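Sister chromatid cohesion protein (Chaetomium thermophilum, PDB 5T8V) is the C-terminal HEAT-repeat part of the Scc2 cohesin loader, which probably helps to load cohesin onto chromatin. Local coordinates at residues E478-S483 with P590-L595; N615-S620 with S630-S635. All coordinates share one frame; numbering follows the deposited sequence.

In the fold
Followed from the N terminus, the chain first comes to residues 478-483, where helix 481-494 begins. It then runs through 106 mostly helical residues, and contact 1 closes this long excursion by bringing the start of helix 590-602 back to the start of helix 481-494. The next helix in the chain, 610-619, opens contact 2, and a short connection returns the chain as helix 628-642. The two contacts therefore stand in series and neither nest nor cross; their centres lie 35 Å apart. Contact 1 joins helices distant in sequence, whereas contact 2 joins consecutive helices near the middle of the elongated, largely helical HEAT-repeat chain.

Contact 1. Residues E478-S483 with P590-L595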
loop_
_atom_site.group_PDB
_atom_site.type_symbol
_atom_site.label_atom_id
_atom_site.label_comp_id
_atom_site.label_asym_id
_atom_site.label_seq_id
_atom_site.Cartn_x
_atom_site.Cartn_y
_atom_site.Cartn_z
ATOM N N GLU A 478 36.957 -8.549 -14.717
ATOM C CA GLU A 478 37.799 -7.744 -15.596
ATOM C C GLU A 478 39.240 -7.841 -15.126
ATOM O O GLU A 478 39.560 -7.419 -14.010
ATOM C CB GLU A 478 37.341 -6.282 -15.609
ATOM C CG GLU A 478 35.900 -6.084 -16.046
ATOM C CD GLU A 478 35.658 -6.529 -17.472
ATOM O OE1 GLU A 478 36.634 -6.582 -18.252
ATOM O OE2 GLU A 478 34.495 -6.830 -17.813
ATOM N N ALA A 479 40.107 -8.395 -15.974
ATOM C CA ALA A 479 41.542 -8.448 -15.696
ATOM C C ALA A 479 42.137 -7.061 -15.944
ATOM O O ALA A 479 42.884 -6.818 -16.893
ATOM C CB ALA A 479 42.216 -9.511 -16.552
ATOM N N ASP A 480 41.785 -6.138 -15.051
ATOM C CA ASP A 480 42.143 -4.736 -15.210
ATOM C C ASP A 480 42.306 -4.117 -13.830
ATOM O O ASP A 480 41.408 -4.227 -12.990
ATOM C CB ASP A 480 41.074 -3.998 -16.025
ATOM C CG ASP A 480 41.434 -2.553 -16.299
ATOM O OD1 ASP A 480 41.793 -1.827 -15.348
ATOM O OD2 ASP A 480 41.352 -2.143 -17.476
ATOM N N GLU A 481 43.449 -3.466 -13.605
ATOM C CA GLU A 481 43.738 -2.896 -12.291
ATOM C C GLU A 481 42.657 -1.907 -11.881
ATOM O O GLU A 481 42.112 -1.981 -10.770
ATOM C CB GLU A 481 45.104 -2.207 -12.300
ATOM C CG GLU A 481 46.212 -2.975 -13.001
ATOM C CD GLU A 481 47.540 -2.256 -12.936
ATOM O OE1 GLU A 481 47.937 -1.830 -11.830
ATOM O OE2 GLU A 481 48.180 -2.107 -13.998
ATOM N N LEU A 482 42.335 -0.964 -12.769
ATOM C CA LEU A 482 41.303 0.017 -12.461
ATOM C C LEU A 482 39.966 -0.660 -12.202
ATOM O O LEU A 482 39.250 -0.290 -11.266
ATOM C CB LEU A 482 41.177 1.029 -13.599
ATOM C CG LEU A 482 40.099 2.103 -13.418
ATOM C CD1 LEU A 482 40.342 2.928 -12.165
ATOM C CD2 LEU A 482 40.035 3.000 -14.639
ATOM N N SER A 483 39.609 -1.654 -13.019
ATOM C CA SER A 483 38.347 -2.354 -12.805
ATOM C C SER A 483 38.310 -3.005 -11.430
ATOM O O SER A 483 37.270 -3.004 -10.763
ATOM C CB SER A 483 38.126 -3.400 -13.895
ATOM O OG SER A 483 38.064 -2.796 -15.175
ATOM N N PRO A 590 34.186 3.631 -21.364
ATOM C CA PRO A 590 32.922 4.231 -20.910
ATOM C C PRO A 590 32.275 3.453 -19.780
ATOM O O PRO A 590 31.536 4.034 -18.975
ATOM C CB PRO A 590 32.056 4.233 -22.178
ATOM C CG PRO A 590 32.665 3.207 -23.067
ATOM C CD PRO A 590 34.130 3.234 -22.779
ATOM N N LEU A 591 32.543 2.151 -19.691
ATOM C CA LEU A 591 32.036 1.361 -18.576
ATOM C C LEU A 591 32.753 1.730 -17.283
ATOM O O LEU A 591 32.115 1.951 -16.246
ATOM C CB LEU A 591 32.202 -0.128 -18.881
ATOM C CG LEU A 591 31.265 -1.089 -18.155
ATOM C CD1 LEU A 591 29.841 -0.934 -18.665
ATOM C CD2 LEU A 591 31.747 -2.520 -18.328
ATOM N N GLN A 592 34.085 1.810 -17.328
ATOM C CA GLN A 592 34.842 2.219 -16.149
ATOM C C GLN A 592 34.462 3.630 -15.717
ATOM O O GLN A 592 34.380 3.919 -14.517
ATOM C CB GLN A 592 36.339 2.136 -16.434
ATOM C CG GLN A 592 36.872 0.726 -16.538
ATOM C CD GLN A 592 38.325 0.687 -16.965
ATOM O OE1 GLN A 592 38.805 1.585 -17.657
ATOM N NE2 GLN A 592 39.035 -0.355 -16.549
ATOM N N ALA A 593 34.232 4.524 -16.680
ATOM C CA ALA A 593 33.848 5.892 -16.347
ATOM C C ALA A 593 32.464 5.931 -15.713
ATOM O O ALA A 593 32.257 6.588 -14.686
ATOM C CB ALA A 593 33.891 6.768 -17.599
ATOM N N LYS A 594 31.499 5.230 -16.313
ATOM C CA LYS A 594 30.154 5.203 -15.751
ATOM C C LYS A 594 30.160 4.622 -14.341
ATOM O O LYS A 594 29.517 5.168 -13.435
ATOM C CB LYS A 594 29.224 4.406 -16.665
ATOM C CG LYS A 594 27.860 4.111 -16.063
ATOM C CD LYS A 594 26.739 4.378 -17.047
ATOM C CE LYS A 594 26.490 5.863 -17.205
ATOM N NZ LYS A 594 25.143 6.147 -17.787
ATOM N N LEU A 595 30.886 3.521 -14.130
ATOM C CA LEU A 595 30.963 2.946 -12.790
ATOM C C LEU A 595 31.626 3.912 -11.819
ATOM O O LEU A 595 31.172 4.065 -10.680
ATOM C CB LEU A 595 31.718 1.615 -12.819
ATOM C CG LEU A 595 31.940 0.936 -11.464
ATOM C CD1 LEU A 595 30.635 0.772 -10.702
ATOM C CD2 LEU A 595 32.600 -0.413 -11.659
#
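Gln-592 reaches out from the first turn of helix 590-602 and sets its amide among the side chains of Asp-480, Leu-482 and Ser-483, at the start of helix 481-494. Its CG lies opposite the carbonyl carbon (chi1 -71°) and the chain beyond is extended, which carries the amide across to the other helix. The contact shows how one flat polar group can use its plane and its face for different neighbours. In its plane, NE2 donates a nearly straight hydrogen bond (164°) to Ser-483 OG, 3.0 Å away. Over one face lies Leu-482, whose CD2 is 3.7 Å from Gln-592 CD and 3.6 Å from OE1.

The side chains of Asp-480 and Gln-592 run toward each other from opposite directions, with carboxylate and amide almost perpendicular (89°). Gln-592 NE2 sits above the flat of the carboxylate, 3.1 Å from Asp-480 OD2. Asp-480 is the N-cap residue of helix 481-494, and its OD1 accepts from Ser-483 N at 3.2 Å, from above the carboxylate plane, and weakly from Leu-482 N. The other end of the amide turns back toward the start of its own helix, where Gln-592 OE1 accepts from the backbone N of Ser-589, the residue just before that helix. Leu-486 of helix 481-494 also touches Gln-592, and Leu-482 rests on Tyr-585. With alanine in place of Gln-592, Ser-483 OG would probably lose this donor and a gap is likely to open beneath Leu-482 CD2.

Chemically, a single neutral amide links the beginnings of two helices, with its oxygen engaged at one and its nitrogen at the other. The N-H groups at the start of helix 481-494, with the amide nitrogen beside them, would be expected to favour a negatively charged Asp-480.

Contact 2. Residues N615-S620 with S630-S635; sequences NILLNS and SKSLKS
Ser-632 and Ser-635, one turn apart on helix 628-642, face Ser-620 and Leu-617 at the end of helix 610-619, an example of small side chains letting two helices come near each other. The CA atoms of Leu-617 and Ser-632 are 6.1 Å apart.

Before the contact proper, Lys-631 runs to helix 446-474, where its NZ bonds to the carbonyl O of Glu-454. At Ser-632 the hydroxyl OG stands 2.7 Å from Ser-620 OG. Each hydroxyl has a carbonyl partner on its own side: Ser-632 OG is hydrogen-bonded to Val-628 O, one turn back, and Ser-620 OG donates to Leu-617 O. The latter bond follows from the Ser-620 torsion (chi1 74°), which places OG between the backbone N and the carbonyl carbon. Leu-617 O thereby takes two donors, the hydroxyl and the backbone N of Ser-620. Ser-632 also meets Leu-617, whose CD1 is 3.9 Å from its OG.

Leu-633 turns its side chain elsewhere, onto Ser-671 and Leu-675 of helix 666-682. Ser-635 then presents its CB to the other branch of Leu-617, CD2, at 3.7 Å. The leucine fork therefore spans the two serines, with one methyl at each; its CG, anti to the backbone N (chi1 -160°), points the fork across the interface. Ser-635 OG stays on its own helix, in weak bonds with Lys-631 O and NZ.

These roughly antiparallel helices are joined by a short connection, as in the helical hairpins of HEAT repeats. Leu-617 and Leu-618 continue the packing onto Ile-636, while Ile-616 and Ser-620 lean on Leu-453 of helix 446-474, so the pair lies between that helix and helix 666-682.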
loop_
_atom_site.group_PDB
_atom_site.type_symbol
_atom_site.label_atom_id
_atom_site.label_comp_id
_atom_site.label_asym_id
_atom_site.label_seq_id
_atom_site.Cartn_x
_atom_site.Cartn_y
_atom_site.Cartn_z
ATOM N N ASN A 615 11.732 5.651 3.609
ATOM C CA ASN A 615 10.792 5.615 4.723
ATOM C C ASN A 615 9.619 6.550 4.464
ATOM O O ASN A 615 8.455 6.150 4.578
ATOM C CB ASN A 615 11.505 5.975 6.026
ATOM C CG ASN A 615 12.353 4.835 6.553
ATOM O OD1 ASN A 615 11.988 4.173 7.523
ATOM N ND2 ASN A 615 13.483 4.587 5.902
ATOM N N ILE A 616 9.909 7.798 4.081
ATOM C CA ILE A 616 8.840 8.743 3.770
ATOM C C ILE A 616 7.863 8.112 2.793
ATOM O O ILE A 616 6.641 8.248 2.932
ATOM C CB ILE A 616 9.429 10.057 3.218
ATOM C CG1 ILE A 616 10.005 10.894 4.362
ATOM C CG2 ILE A 616 8.374 10.859 2.448
ATOM C CD1 ILE A 616 10.819 12.087 3.911
ATOM N N LEU A 617 8.387 7.397 1.799
ATOM C CA LEU A 617 7.521 6.748 0.826
ATOM C C LEU A 617 6.704 5.643 1.483
ATOM O O LEU A 617 5.475 5.597 1.345
ATOM C CB LEU A 617 8.363 6.197 -0.323
ATOM C CG LEU A 617 7.630 5.909 -1.630
ATOM C CD1 LEU A 617 7.134 7.202 -2.267
ATOM C CD2 LEU A 617 8.543 5.151 -2.581
ATOM N N LEU A 618 7.369 4.758 2.229
ATOM C CA LEU A 618 6.674 3.631 2.842
ATOM C C LEU A 618 5.543 4.111 3.744
ATOM O O LEU A 618 4.397 3.666 3.612
ATOM C CB LEU A 618 7.669 2.771 3.623
ATOM C CG LEU A 618 8.639 1.958 2.757
ATOM C CD1 LEU A 618 9.855 1.503 3.553
ATOM C CD2 LEU A 618 7.933 0.758 2.150
ATOM N N ASN A 619 5.843 5.038 4.656
ATOM C CA ASN A 619 4.815 5.548 5.555
ATOM C C ASN A 619 3.692 6.253 4.807
ATOM O O ASN A 619 2.593 6.392 5.355
ATOM C CB ASN A 619 5.428 6.500 6.582
ATOM C CG ASN A 619 6.337 5.789 7.565
ATOM O OD1 ASN A 619 5.877 5.008 8.399
ATOM N ND2 ASN A 619 7.635 6.063 7.479
ATOM N N SER A 620 3.933 6.700 3.574
ATOM C CA SER A 620 2.882 7.346 2.801
ATOM C C SER A 620 1.966 6.346 2.107
ATOM O O SER A 620 1.088 6.762 1.344
ATOM C CB SER A 620 3.487 8.299 1.766
ATOM O OG SER A 620 4.072 7.585 0.692
ATOM N N SER A 630 -1.723 5.352 -4.453
ATOM C CA SER A 630 -1.406 4.503 -5.598
ATOM C C SER A 630 -0.061 4.882 -6.203
ATOM O O SER A 630 0.712 4.009 -6.616
ATOM C CB SER A 630 -2.512 4.607 -6.649
ATOM O OG SER A 630 -2.589 5.920 -7.176
ATOM N N LYS A 631 0.233 6.181 -6.266
ATOM C CA LYS A 631 1.524 6.626 -6.779
ATOM C C LYS A 631 2.663 6.140 -5.890
ATOM O O LYS A 631 3.699 5.680 -6.388
ATOM C CB LYS A 631 1.529 8.150 -6.890
ATOM C CG LYS A 631 2.836 8.746 -7.367
ATOM C CD LYS A 631 3.278 8.159 -8.701
ATOM C CE LYS A 631 4.410 8.967 -9.310
ATOM N NZ LYS A 631 5.482 9.241 -8.317
ATOM N N SER A 632 2.490 6.235 -4.570
ATOM C CA SER A 632 3.497 5.716 -3.651
ATOM C C SER A 632 3.723 4.225 -3.871
ATOM O O SER A 632 4.866 3.763 -3.936
ATOM C CB SER A 632 3.080 5.988 -2.206
ATOM O OG SER A 632 3.220 7.360 -1.885
ATOM N N LEU A 633 2.640 3.453 -3.977
ATOM C CA LEU A 633 2.778 2.022 -4.229
ATOM C C LEU A 633 3.548 1.771 -5.517
ATOM O O LEU A 633 4.448 0.924 -5.564
ATOM C CB LEU A 633 1.399 1.363 -4.286
ATOM C CG LEU A 633 0.581 1.423 -2.994
ATOM C CD1 LEU A 633 -0.832 0.925 -3.238
ATOM C CD2 LEU A 633 1.249 0.613 -1.894
ATOM N N LYS A 634 3.206 2.504 -6.577
ATOM C CA LYS A 634 3.921 2.375 -7.842
ATOM C C LYS A 634 5.417 2.600 -7.648
ATOM O O LYS A 634 6.248 1.795 -8.095
ATOM C CB LYS A 634 3.342 3.368 -8.851
ATOM C CG LYS A 634 3.966 3.328 -10.237
ATOM C CD LYS A 634 2.926 3.610 -11.321
ATOM C CE LYS A 634 2.196 4.938 -11.103
ATOM N NZ LYS A 634 1.103 5.150 -12.097
ATOM N N SER A 635 5.781 3.685 -6.961
ATOM C CA SER A 635 7.193 3.985 -6.757
ATOM C C SER A 635 7.873 2.906 -5.922
ATOM O O SER A 635 9.039 2.575 -6.160
ATOM C CB SER A 635 7.344 5.355 -6.101
ATOM O OG SER A 635 6.885 6.375 -6.970
#